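Local coordinates for 11S globulin subunit beta (Cucurbita maxima, PDB 2E9Q), which serves as a seed storage protein, a nutrient reservoir built of hexamers whose subunits each comprise a disulfide-linked acidic and basic chain, at residues I281-S293 against I306-R318. Numbering follows the deposited sequence. Where two conformers were deposited one is given.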
loop_
_atom_site.group_PDB
_atom_site.type_symbol
_atom_site.label_atom_id
_atom_site.label_comp_id
_atom_site.label_asym_id
_atom_site.label_seq_id
_atom_site.Cartn_x
_atom_site.Cartn_y
_atom_site.Cartn_z
ATOM N N ILE A 281 20.523 5.619 -9.110
ATOM C CA ILE A 281 19.328 6.444 -9.178
ATOM C C ILE A 281 19.707 7.802 -9.771
ATOM O O ILE A 281 18.959 8.379 -10.559
ATOM C CB ILE A 281 18.728 6.667 -7.772
ATOM C CG1 ILE A 281 19.677 7.530 -6.928
ATOM C CG2 ILE A 281 18.497 5.324 -7.087
ATOM C CD1 ILE A 281 19.235 7.740 -5.491
ATOM N N CYS A 282 20.886 8.290 -9.391
ATOM C CA CYS A 282 21.380 9.585 -9.841
ATOM C C CYS A 282 21.598 9.706 -11.341
ATOM O O CYS A 282 21.738 10.811 -11.863
ATOM C CB CYS A 282 22.687 9.914 -9.128
ATOM S SG CYS A 282 22.582 9.891 -7.314
ATOM N N THR A 283 21.623 8.579 -12.035
ATOM C CA THR A 283 21.848 8.598 -13.472
ATOM C C THR A 283 20.562 8.486 -14.299
ATOM O O THR A 283 20.585 8.664 -15.513
ATOM C CB THR A 283 22.816 7.460 -13.884
ATOM O OG1 THR A 283 23.345 7.732 -15.190
ATOM C CG2 THR A 283 22.095 6.111 -13.899
ATOM N N LEU A 284 19.443 8.200 -13.646
ATOM C CA LEU A 284 18.170 8.063 -14.350
ATOM C C LEU A 284 17.700 9.353 -15.017
ATOM O O LEU A 284 17.881 10.439 -14.474
ATOM C CB LEU A 284 17.096 7.583 -13.379
ATOM C CG LEU A 284 17.372 6.235 -12.711
ATOM C CD1 LEU A 284 16.190 5.852 -11.833
ATOM C CD2 LEU A 284 17.600 5.176 -13.778
ATOM N N ARG A 285 17.111 9.245 -16.201
ATOM C CA ARG A 285 16.612 10.447 -16.853
ATOM C C ARG A 285 15.371 10.877 -16.060
ATOM O O ARG A 285 14.727 10.053 -15.408
ATOM C CB ARG A 285 16.233 10.157 -18.308
ATOM C CG ARG A 285 16.832 8.875 -18.849
ATOM C CD ARG A 285 15.768 7.800 -18.944
ATOM N NE ARG A 285 16.327 6.457 -18.903
ATOM C CZ ARG A 285 16.966 5.956 -17.857
ATOM N NH1 ARG A 285 17.443 4.718 -17.890
ATOM N NH2 ARG A 285 17.139 6.694 -16.785
ATOM N N LEU A 286 15.070 12.172 -16.087
ATOM C CA LEU A 286 13.931 12.708 -15.360
ATOM C C LEU A 286 12.912 13.315 -16.307
ATOM O O LEU A 286 12.069 14.120 -15.906
ATOM C CB LEU A 286 14.397 13.761 -14.356
ATOM C CG LEU A 286 15.445 13.266 -13.358
ATOM C CD1 LEU A 286 15.645 14.292 -12.255
ATOM C CD2 LEU A 286 14.987 11.945 -12.774
ATOM N N LYS A 287 13.006 12.932 -17.574
ATOM C CA LYS A 287 12.080 13.416 -18.567
ATOM C C LYS A 287 12.122 12.548 -19.797
ATOM O O LYS A 287 13.058 11.767 -19.989
ATOM C CB LYS A 287 12.386 14.865 -18.958
ATOM C CG LYS A 287 13.617 15.092 -19.829
ATOM C CD LYS A 287 13.588 16.523 -20.386
ATOM C CE LYS A 287 14.832 16.876 -21.191
ATOM N NZ LYS A 287 15.975 17.296 -20.313
ATOM N N GLN A 288 11.082 12.695 -20.615
ATOM C CA GLN A 288 10.919 11.983 -21.873
ATOM C C GLN A 288 9.973 12.827 -22.722
ATOM O O GLN A 288 8.915 13.253 -22.248
ATOM C CB GLN A 288 10.300 10.601 -21.650
ATOM C CG GLN A 288 10.055 9.819 -22.951
ATOM C CD GLN A 288 9.297 8.513 -22.740
ATOM O OE1 GLN A 288 9.388 7.894 -21.684
ATOM N NE2 GLN A 288 8.559 8.084 -23.760
ATOM N N ASN A 289 10.348 13.086 -23.966
ATOM C CA ASN A 289 9.483 13.874 -24.828
ATOM C C ASN A 289 8.530 12.925 -25.523
ATOM O O ASN A 289 8.959 11.975 -26.183
ATOM C CB ASN A 289 10.295 14.635 -25.874
ATOM C CG ASN A 289 9.477 15.701 -26.569
ATOM O OD1 ASN A 289 9.523 16.876 -26.204
ATOM N ND2 ASN A 289 8.709 15.294 -27.560
ATOM N N ILE A 290 7.234 13.169 -25.362
ATOM C CA ILE A 290 6.227 12.321 -25.981
ATOM C C ILE A 290 5.427 13.144 -26.974
ATOM O O ILE A 290 4.302 12.800 -27.334
ATOM C CB ILE A 290 5.298 11.688 -24.920
ATOM C CG1 ILE A 290 4.787 12.750 -23.942
ATOM C CG2 ILE A 290 6.051 10.612 -24.161
ATOM C CD1 ILE A 290 3.946 12.170 -22.827
ATOM N N GLY A 291 6.048 14.232 -27.417
ATOM C CA GLY A 291 5.441 15.125 -28.385
ATOM C C GLY A 291 5.593 14.641 -29.818
ATOM O O GLY A 291 5.911 13.482 -30.074
ATOM N N ARG A 292 5.381 15.549 -30.762
ATOM C CA ARG A 292 5.458 15.206 -32.170
ATOM C C ARG A 292 6.853 14.897 -32.709
ATOM O O ARG A 292 6.988 14.290 -33.771
ATOM C CB ARG A 292 4.796 16.314 -32.997
ATOM C CG ARG A 292 5.235 17.729 -32.639
ATOM C CD ARG A 292 4.197 18.745 -33.125
ATOM N NE ARG A 292 2.916 18.555 -32.440
ATOM C CZ ARG A 292 1.750 19.041 -32.858
ATOM N NH1 ARG A 292 1.687 19.757 -33.974
ATOM N NH2 ARG A 292 0.641 18.802 -32.163
ATOM N N SER A 293 7.890 15.287 -31.979
ATOM C CA SER A 293 9.250 15.028 -32.444
ATOM C C SER A 293 9.632 13.560 -32.290
ATOM O O SER A 293 10.557 13.087 -32.944
ATOM C CB SER A 293 10.264 15.869 -31.673
ATOM O OG SER A 293 10.675 15.183 -30.499
ATOM N N ILE A 306 -0.865 7.850 -30.438
ATOM C CA ILE A 306 -0.711 7.918 -28.987
ATOM C C ILE A 306 0.718 7.526 -28.619
ATOM O O ILE A 306 1.195 6.462 -29.012
ATOM C CB ILE A 306 -1.686 6.959 -28.276
ATOM C CG1 ILE A 306 -3.129 7.352 -28.609
ATOM C CG2 ILE A 306 -1.407 6.948 -26.781
ATOM C CD1 ILE A 306 -4.177 6.408 -28.037
ATOM N N SER A 307 1.392 8.391 -27.867
ATOM C CA SER A 307 2.766 8.147 -27.448
ATOM C C SER A 307 2.806 7.878 -25.956
ATOM O O SER A 307 2.266 8.658 -25.161
ATOM C CB SER A 307 3.628 9.357 -27.781
ATOM O OG SER A 307 3.551 9.614 -29.161
ATOM N N THR A 308 3.466 6.787 -25.579
ATOM C CA THR A 308 3.535 6.381 -24.183
ATOM C C THR A 308 4.855 6.624 -23.466
ATOM O O THR A 308 5.942 6.511 -24.041
ATOM C CB THR A 308 3.222 4.886 -24.038
ATOM O OG1 THR A 308 2.003 4.578 -24.728
ATOM C CG2 THR A 308 3.093 4.506 -22.566
ATOM N N ALA A 309 4.738 6.950 -22.188
ATOM C CA ALA A 309 5.879 7.164 -21.327
ATOM C C ALA A 309 5.579 6.354 -20.075
ATOM O O ALA A 309 4.765 6.761 -19.246
ATOM C CB ALA A 309 6.022 8.635 -20.990
ATOM N N ASN A 310 6.198 5.183 -19.960
ATOM C CA ASN A 310 6.000 4.338 -18.786
ATOM C C ASN A 310 7.379 3.942 -18.267
ATOM O O ASN A 310 8.392 4.406 -18.788
ATOM C CB ASN A 310 5.155 3.099 -19.122
ATOM C CG ASN A 310 5.698 2.313 -20.313
ATOM O OD1 ASN A 310 6.911 2.266 -20.549
ATOM N ND2 ASN A 310 4.798 1.678 -21.061
ATOM N N TYR A 311 7.428 3.092 -17.253
ATOM C CA TYR A 311 8.708 2.723 -16.692
ATOM C C TYR A 311 9.591 1.966 -17.686
ATOM O O TYR A 311 10.795 1.925 -17.508
ATOM C CB TYR A 311 8.512 1.924 -15.403
ATOM C CG TYR A 311 8.209 0.470 -15.613
ATOM C CD1 TYR A 311 9.234 -0.483 -15.606
ATOM C CD2 TYR A 311 6.907 0.040 -15.839
ATOM C CE1 TYR A 311 8.966 -1.821 -15.817
ATOM C CE2 TYR A 311 6.625 -1.301 -16.056
ATOM C CZ TYR A 311 7.660 -2.227 -16.041
ATOM O OH TYR A 311 7.383 -3.560 -16.228
ATOM N N HIS A 312 9.001 1.384 -18.728
ATOM C CA HIS A 312 9.791 0.682 -19.742
ATOM C C HIS A 312 10.601 1.680 -20.568
ATOM O O HIS A 312 11.695 1.360 -21.040
ATOM C CB HIS A 312 8.909 -0.110 -20.714
ATOM C CG HIS A 312 8.328 -1.361 -20.136
ATOM N ND1 HIS A 312 9.097 -2.315 -19.507
ATOM C CD2 HIS A 312 7.054 -1.816 -20.092
ATOM C CE1 HIS A 312 8.321 -3.300 -19.093
ATOM N NE2 HIS A 312 7.077 -3.022 -19.435
ATOM N N THR A 313 10.056 2.881 -20.755
ATOM C CA THR A 313 10.726 3.912 -21.546
ATOM C C THR A 313 11.415 4.953 -20.685
ATOM O O THR A 313 12.301 5.666 -21.148
ATOM C CB THR A 313 9.737 4.661 -22.444
ATOM O OG1 THR A 313 8.758 5.316 -21.630
ATOM C CG2 THR A 313 9.055 3.709 -23.401
ATOM N N LEU A 314 10.984 5.062 -19.439
ATOM C CA LEU A 314 11.567 6.020 -18.526
ATOM C C LEU A 314 11.576 5.348 -17.160
ATOM O O LEU A 314 10.620 5.464 -16.385
ATOM C CB LEU A 314 10.743 7.309 -18.509
ATOM C CG LEU A 314 11.254 8.472 -17.642
ATOM C CD1 LEU A 314 12.582 8.997 -18.184
ATOM C CD2 LEU A 314 10.217 9.589 -17.636
ATOM N N PRO A 315 12.672 4.624 -16.856
ATOM C CA PRO A 315 12.928 3.877 -15.619
ATOM C C PRO A 315 12.478 4.549 -14.329
ATOM O O PRO A 315 11.982 3.894 -13.420
ATOM C CB PRO A 315 14.440 3.682 -15.647
ATOM C CG PRO A 315 14.710 3.512 -17.100
ATOM C CD PRO A 315 13.868 4.606 -17.724
ATOM N N ILE A 316 12.663 5.855 -14.239
ATOM C CA ILE A 316 12.286 6.562 -13.031
ATOM C C ILE A 316 10.782 6.446 -12.686
ATOM O O ILE A 316 10.399 6.576 -11.535
ATOM C CB ILE A 316 12.725 8.050 -13.123
ATOM C CG1 ILE A 316 12.548 8.735 -11.773
ATOM C CG2 ILE A 316 11.941 8.766 -14.185
ATOM C CD1 ILE A 316 13.269 8.047 -10.660
ATOM N N LEU A 317 9.941 6.178 -13.675
ATOM C CA LEU A 317 8.508 6.058 -13.431
ATOM C C LEU A 317 8.180 4.912 -12.473
ATOM O O LEU A 317 7.178 4.951 -11.754
ATOM C CB LEU A 317 7.780 5.886 -14.756
ATOM C CG LEU A 317 7.968 7.122 -15.641
ATOM C CD1 LEU A 317 7.187 6.982 -16.929
ATOM C CD2 LEU A 317 7.510 8.364 -14.862
ATOM N N ARG A 318 9.039 3.900 -12.462
ATOM C CA ARG A 318 8.875 2.757 -11.582
ATOM C C ARG A 318 8.874 3.257 -10.137
ATOM O O ARG A 318 8.165 2.727 -9.289
ATOM C CB ARG A 318 10.031 1.778 -11.806
ATOM C CG ARG A 318 9.897 0.412 -11.134
ATOM C CD ARG A 318 11.251 -0.318 -11.161
ATOM N NE ARG A 318 11.210 -1.659 -10.569
ATOM C CZ ARG A 318 12.289 -2.383 -10.262
ATOM N NH1 ARG A 318 13.508 -1.904 -10.480
ATOM N NH2 ARG A 318 12.152 -3.599 -9.746
HETATM O O HOH W 1 14.521 7.476 -15.682
#
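I316 meets L284 at the apolar centre, CD1 to CD1 at 3.8 Å, where the turn 314-317 packs against residues 284-288; its CG1 touches L286 CD2 more loosely. L314 carries CG anti to its own N (chi1 -177°), which brings CD1 within 3.3 Å of K287 O. Further along, I290 CG2 rests on A309 CB, 3.7 Å away. In one of two modelled conformers of R285, P315 lies with CD and CG over one face of the guanidinium, the two side chains crossing at about a right angle. A water bridges the backbones here, donating to R285 O and accepting from I316 N.

At the polar edge, Q288 reaches across fully extended, CG anti to the backbone N (chi1 178°). Its NE2 gives T308 O a bent bond of 3.1 Å, tilted out of the carbonyl plane, and OE1 sits 2.7 Å from T313 OG1. With an alanine here the amide is gone, and T308 O would probably lose this donor and T313 OG1 its amide neighbour. N310 OD1 accepts from T313 N in an Asx motif.

Strand 287-289 pairs with strand 135-139 at the edge of the N-terminal cupin sheet, whereas strand 304-309 belongs to the C-terminal one: the contact joins the two β-barrels in the bicupin fold of seed storage globulins.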